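Local coordinates for hypothetical protein TTHA1785 (PDB 2EPG) that probably joins RNA ends as a GTP- and manganese-dependent RNA ligase of the RtcB family, acting in RNA repair, at residues A[149-152]-A[153-157]; A[198-201]-A[202-206]. One frame throughout, in Å; residues are numbered along the deposited sequence.

Contact 1 (A[149-152]-A[153-157]); sequences VRFS and KRELK
Glu155 reaches back over the start of its own helix to Ser152, and the two residues trade hydrogen bonds as a capping box. Its CB lies 3.3 Å from Ser152 O. CG, anti to the carbonyl carbon (chi1 -65°), turns the chain back to pass beside Ser152, too close to OG in the model to be relied on. CD comes 3.7 Å from Ser152 N, and an extended chi2 carries the carboxylate to it. There Glu155 OE1 accepts from Ser152 N at 2.8 Å, a fairly straight bond (162°) that meets the oxygen on its anti side. The same OE1 lies 3.5 Å from Phe151 CB, near the plane of the ring at its edge. In return Ser152 OG, the N-cap oxygen, accepts from Glu155 N at 3.1 Å, though the position of OG is less certain. Ser152 O takes Leu156 N at 2.9 Å, the first regular turn. With an alanine at this position, Ser152 N would probably lose its acceptor in Glu155 and the N-cap residue would be freer to move. The box starts helix 153-162 at the protein surface: Phe151 and Glu155 touch helix 164-169 through Leu167 and Trp166, while Leu156 packs against helix 197-203.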
loop_
_atom_site.group_PDB
_atom_site.type_symbol
_atom_site.label_atom_id
_atom_site.label_comp_id
_atom_site.label_asym_id
_atom_site.label_seq_id
_atom_site.Cartn_x
_atom_site.Cartn_y
_atom_site.Cartn_z
ATOM N N VAL A 149 -26.277 -0.594 0.084
ATOM C CA VAL A 149 -25.756 -1.766 0.775
ATOM C C VAL A 149 -25.315 -1.169 2.104
ATOM O O VAL A 149 -24.492 -0.254 2.133
ATOM C CB VAL A 149 -24.527 -2.352 0.044
ATOM C CG1 VAL A 149 -24.097 -3.648 0.700
ATOM C CG2 VAL A 149 -24.853 -2.573 -1.419
ATOM N N ARG A 150 -25.863 -1.663 3.204
ATOM C CA ARG A 150 -25.512 -1.097 4.496
ATOM C C ARG A 150 -25.332 -2.146 5.578
ATOM O O ARG A 150 -25.974 -3.190 5.553
ATOM C CB ARG A 150 -26.587 -0.086 4.908
ATOM C CG ARG A 150 -26.802 1.015 3.874
ATOM C CD ARG A 150 -28.110 1.753 4.106
ATOM N NE ARG A 150 -28.410 2.693 3.026
ATOM C CZ ARG A 150 -29.537 3.398 2.933
ATOM N NH1 ARG A 150 -29.722 4.230 1.913
ATOM N NH2 ARG A 150 -30.482 3.272 3.858
ATOM N N PHE A 151 -24.453 -1.852 6.528
ATOM C CA PHE A 151 -24.165 -2.755 7.633
ATOM C C PHE A 151 -24.498 -2.095 8.971
ATOM O O PHE A 151 -24.483 -0.873 9.089
ATOM C CB PHE A 151 -22.681 -3.131 7.608
ATOM C CG PHE A 151 -22.258 -3.826 6.349
ATOM C CD1 PHE A 151 -22.467 -5.192 6.190
ATOM C CD2 PHE A 151 -21.693 -3.109 5.305
ATOM C CE1 PHE A 151 -22.120 -5.831 5.009
ATOM C CE2 PHE A 151 -21.343 -3.740 4.121
ATOM C CZ PHE A 151 -21.560 -5.109 3.974
ATOM N N SER A 152 -24.792 -2.909 9.977
ATOM C CA SER A 152 -25.098 -2.391 11.303
ATOM C C SER A 152 -23.779 -2.070 11.996
ATOM O O SER A 152 -22.715 -2.525 11.561
ATOM C CB SER A 152 -25.854 -3.437 12.115
ATOM O OG SER A 152 -25.022 -4.559 12.363
ATOM N N LYS A 153 -23.842 -1.292 13.072
ATOM C CA LYS A 153 -22.643 -0.933 13.813
ATOM C C LYS A 153 -21.964 -2.181 14.382
ATOM O O LYS A 153 -20.737 -2.241 14.495
ATOM C CB LYS A 153 -22.990 0.061 14.927
ATOM C CG LYS A 153 -24.219 -0.312 15.735
ATOM C CD LYS A 153 -24.762 0.887 16.511
ATOM C CE LYS A 153 -26.152 0.602 17.081
ATOM N NZ LYS A 153 -26.683 1.749 17.880
ATOM N N ARG A 154 -22.753 -3.186 14.734
ATOM C CA ARG A 154 -22.163 -4.404 15.255
ATOM C C ARG A 154 -21.436 -5.121 14.116
ATOM O O ARG A 154 -20.396 -5.737 14.321
ATOM C CB ARG A 154 -23.222 -5.341 15.826
ATOM C CG ARG A 154 -22.601 -6.529 16.536
ATOM C CD ARG A 154 -23.573 -7.682 16.679
ATOM N NE ARG A 154 -24.014 -8.183 15.380
ATOM C CZ ARG A 154 -24.830 -9.220 15.219
ATOM N NH1 ARG A 154 -25.183 -9.606 13.997
ATOM N NH2 ARG A 154 -25.290 -9.878 16.279
ATOM N N GLU A 155 -21.994 -5.034 12.915
ATOM C CA GLU A 155 -21.395 -5.681 11.765
ATOM C C GLU A 155 -20.102 -5.000 11.367
ATOM O O GLU A 155 -19.092 -5.660 11.157
ATOM C CB GLU A 155 -22.358 -5.679 10.581
ATOM C CG GLU A 155 -23.602 -6.507 10.841
ATOM C CD GLU A 155 -24.504 -6.603 9.639
ATOM O OE1 GLU A 155 -24.731 -5.570 8.972
ATOM O OE2 GLU A 155 -24.996 -7.718 9.376
ATOM N N LEU A 156 -20.112 -3.680 11.274
ATOM C CA LEU A 156 -18.887 -3.032 10.877
ATOM C C LEU A 156 -17.850 -3.144 11.991
ATOM O O LEU A 156 -16.655 -3.009 11.751
ATOM C CB LEU A 156 -19.161 -1.593 10.445
ATOM C CG LEU A 156 -19.250 -0.435 11.410
ATOM C CD1 LEU A 156 -17.957 0.379 11.314
ATOM C CD2 LEU A 156 -20.449 0.437 11.026
ATOM N N LYS A 157 -18.318 -3.466 13.194
ATOM C CA LYS A 157 -17.454 -3.652 14.360
ATOM C C LYS A 157 -16.717 -4.984 14.159
ATOM O O LYS A 157 -15.518 -5.110 14.425
ATOM C CB LYS A 157 -18.308 -3.736 15.627
ATOM C CG LYS A 157 -17.642 -3.268 16.897
ATOM C CD LYS A 157 -17.708 -1.749 17.046
ATOM C CE LYS A 157 -17.352 -1.331 18.475
ATOM N NZ LYS A 157 -17.369 0.154 18.674
#

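Contact 2 (A[198-201]-A[202-206]); sequences RAFE and RGAPQ
Three successive i+4 to i backbone bonds, Arg202 N to Arg198 O (3.0 Å), Gly203 N to Ala199 O (3.1 Å) and Ala204 N to Phe200 O (2.9 Å), hold the chain of helix 197-203 through to Ala204. Pro205 has no N-H to continue the series; its ring instead lies against Glu201, with Pro205 CD 2.9 Å from Glu201 O. Beyond it the chain turns again as Gln206 N bonds to Gly203 O. Among the side chains, Phe200 meets Ala204 one turn on: Ala204 CB sits oblique to the Phe200 ring, 4.0 Å from Phe200 CE1. With CG anti to the backbone N (chi1 -176°), the ring stands out from the helix to touch Leu160 of helix 153-162. Arg198 and Arg202 run alongside each other, both chains extended from CG to NE, and Arg198 NE lies 5.1 Å from Arg202 NH2. Arg202 NH2 donates a weak hydrogen bond to Gln255 OE1 of helix 250-265. The chemistry is thus divided: an apolar face of Phe200 and Ala204 meets one neighbouring helix, while two like charges stand near each other without touching, and the weak bond to Gln255 probably steadies the Arg202 end.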
loop_
_atom_site.group_PDB
_atom_site.type_symbol
_atom_site.label_atom_id
_atom_site.label_comp_id
_atom_site.label_asym_id
_atom_site.label_seq_id
_atom_site.Cartn_x
_atom_site.Cartn_y
_atom_site.Cartn_z
ATOM N N ARG A 198 -15.511 8.973 16.985
ATOM C CA ARG A 198 -15.409 9.844 15.831
ATOM C C ARG A 198 -14.853 9.104 14.608
ATOM O O ARG A 198 -15.371 9.252 13.499
ATOM C CB ARG A 198 -14.526 11.035 16.180
ATOM C CG ARG A 198 -14.293 11.989 15.043
ATOM C CD ARG A 198 -13.487 13.172 15.533
ATOM N NE ARG A 198 -13.199 14.120 14.463
ATOM C CZ ARG A 198 -12.685 15.327 14.672
ATOM N NH1 ARG A 198 -12.445 16.138 13.650
ATOM N NH2 ARG A 198 -12.428 15.728 15.912
ATOM N N ALA A 199 -13.798 8.315 14.806
ATOM C CA ALA A 199 -13.212 7.570 13.697
ATOM C C ALA A 199 -14.209 6.534 13.200
ATOM O O ALA A 199 -14.409 6.367 12.006
ATOM C CB ALA A 199 -11.921 6.893 14.146
ATOM N N PHE A 200 -14.851 5.849 14.130
ATOM C CA PHE A 200 -15.817 4.826 13.774
ATOM C C PHE A 200 -16.978 5.337 12.919
ATOM O O PHE A 200 -17.272 4.769 11.865
ATOM C CB PHE A 200 -16.357 4.166 15.038
ATOM C CG PHE A 200 -17.291 3.039 14.768
ATOM C CD1 PHE A 200 -18.565 3.281 14.255
ATOM C CD2 PHE A 200 -16.890 1.725 14.995
ATOM C CE1 PHE A 200 -19.426 2.231 13.971
ATOM C CE2 PHE A 200 -17.743 0.662 14.714
ATOM C CZ PHE A 200 -19.016 0.917 14.201
ATOM N N GLU A 201 -17.643 6.396 13.376
ATOM C CA GLU A 201 -18.772 6.971 12.647
ATOM C C GLU A 201 -18.339 7.660 11.355
ATOM O O GLU A 201 -19.079 7.684 10.378
ATOM C CB GLU A 201 -19.514 7.988 13.525
ATOM C CG GLU A 201 -20.196 7.397 14.758
ATOM C CD GLU A 201 -20.821 8.466 15.653
ATOM O OE1 GLU A 201 -21.368 8.104 16.720
ATOM O OE2 GLU A 201 -20.767 9.668 15.291
ATOM N N ARG A 202 -17.136 8.223 11.358
ATOM C CA ARG A 202 -16.617 8.934 10.197
ATOM C C ARG A 202 -16.325 8.021 9.010
ATOM O O ARG A 202 -16.504 8.420 7.857
ATOM C CB ARG A 202 -15.357 9.698 10.593
ATOM C CG ARG A 202 -14.704 10.468 9.473
ATOM C CD ARG A 202 -13.474 11.208 9.982
ATOM N NE ARG A 202 -12.687 11.764 8.886
ATOM C CZ ARG A 202 -11.476 12.291 9.028
ATOM N NH1 ARG A 202 -10.830 12.770 7.970
ATOM N NH2 ARG A 202 -10.910 12.343 10.228
ATOM N N GLY A 203 -15.884 6.799 9.289
ATOM C CA GLY A 203 -15.574 5.863 8.220
ATOM C C GLY A 203 -16.622 4.792 7.985
ATOM O O GLY A 203 -16.697 4.234 6.892
ATOM N N ALA A 204 -17.440 4.508 8.992
ATOM C CA ALA A 204 -18.474 3.477 8.885
ATOM C C ALA A 204 -19.383 3.573 7.653
ATOM O O ALA A 204 -19.611 2.584 6.964
ATOM C CB ALA A 204 -19.328 3.463 10.157
ATOM N N PRO A 205 -19.934 4.761 7.371
ATOM C CA PRO A 205 -20.805 4.879 6.199
ATOM C C PRO A 205 -20.023 5.047 4.900
ATOM O O PRO A 205 -20.611 5.258 3.836
ATOM C CB PRO A 205 -21.643 6.114 6.522
ATOM C CG PRO A 205 -20.663 6.984 7.242
ATOM C CD PRO A 205 -19.975 5.994 8.180
ATOM N N GLN A 206 -18.699 4.965 4.980
ATOM C CA GLN A 206 -17.874 5.127 3.787
ATOM C C GLN A 206 -17.426 3.794 3.196
ATOM O O GLN A 206 -16.831 3.761 2.118
ATOM C CB GLN A 206 -16.647 5.988 4.104
ATOM C CG GLN A 206 -16.976 7.378 4.673
ATOM C CD GLN A 206 -15.733 8.200 5.017
ATOM O OE1 GLN A 206 -14.839 7.744 5.747
ATOM N NE2 GLN A 206 -15.677 9.422 4.501
#

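Overall arrangement
Contact 1 opens helix 153-162 and contact 2 runs along helix 197-203 into the turn that follows; their centres are 11 Å apart, and the two helices meet directly. Leu156 joins them, its CG modelled very close, 3.1 Å, to Phe200 CZ, so the exact fit is less sure; its CD2 lies 3.3 Å from Ala204 CB. Next to it, Lys157 CD runs 3.4 Å from Phe200 CE2, so the aliphatic part of a lysine shares the aromatic ring with the leucine. Contact 1 is the more superficial of the pair and lies away from the predicted sites. Contact 2 is nearer to them: the side chain of Arg202 is about 9 Å from that of Asp106 and about 10 Å from that of His215, both predicted manganese ligands.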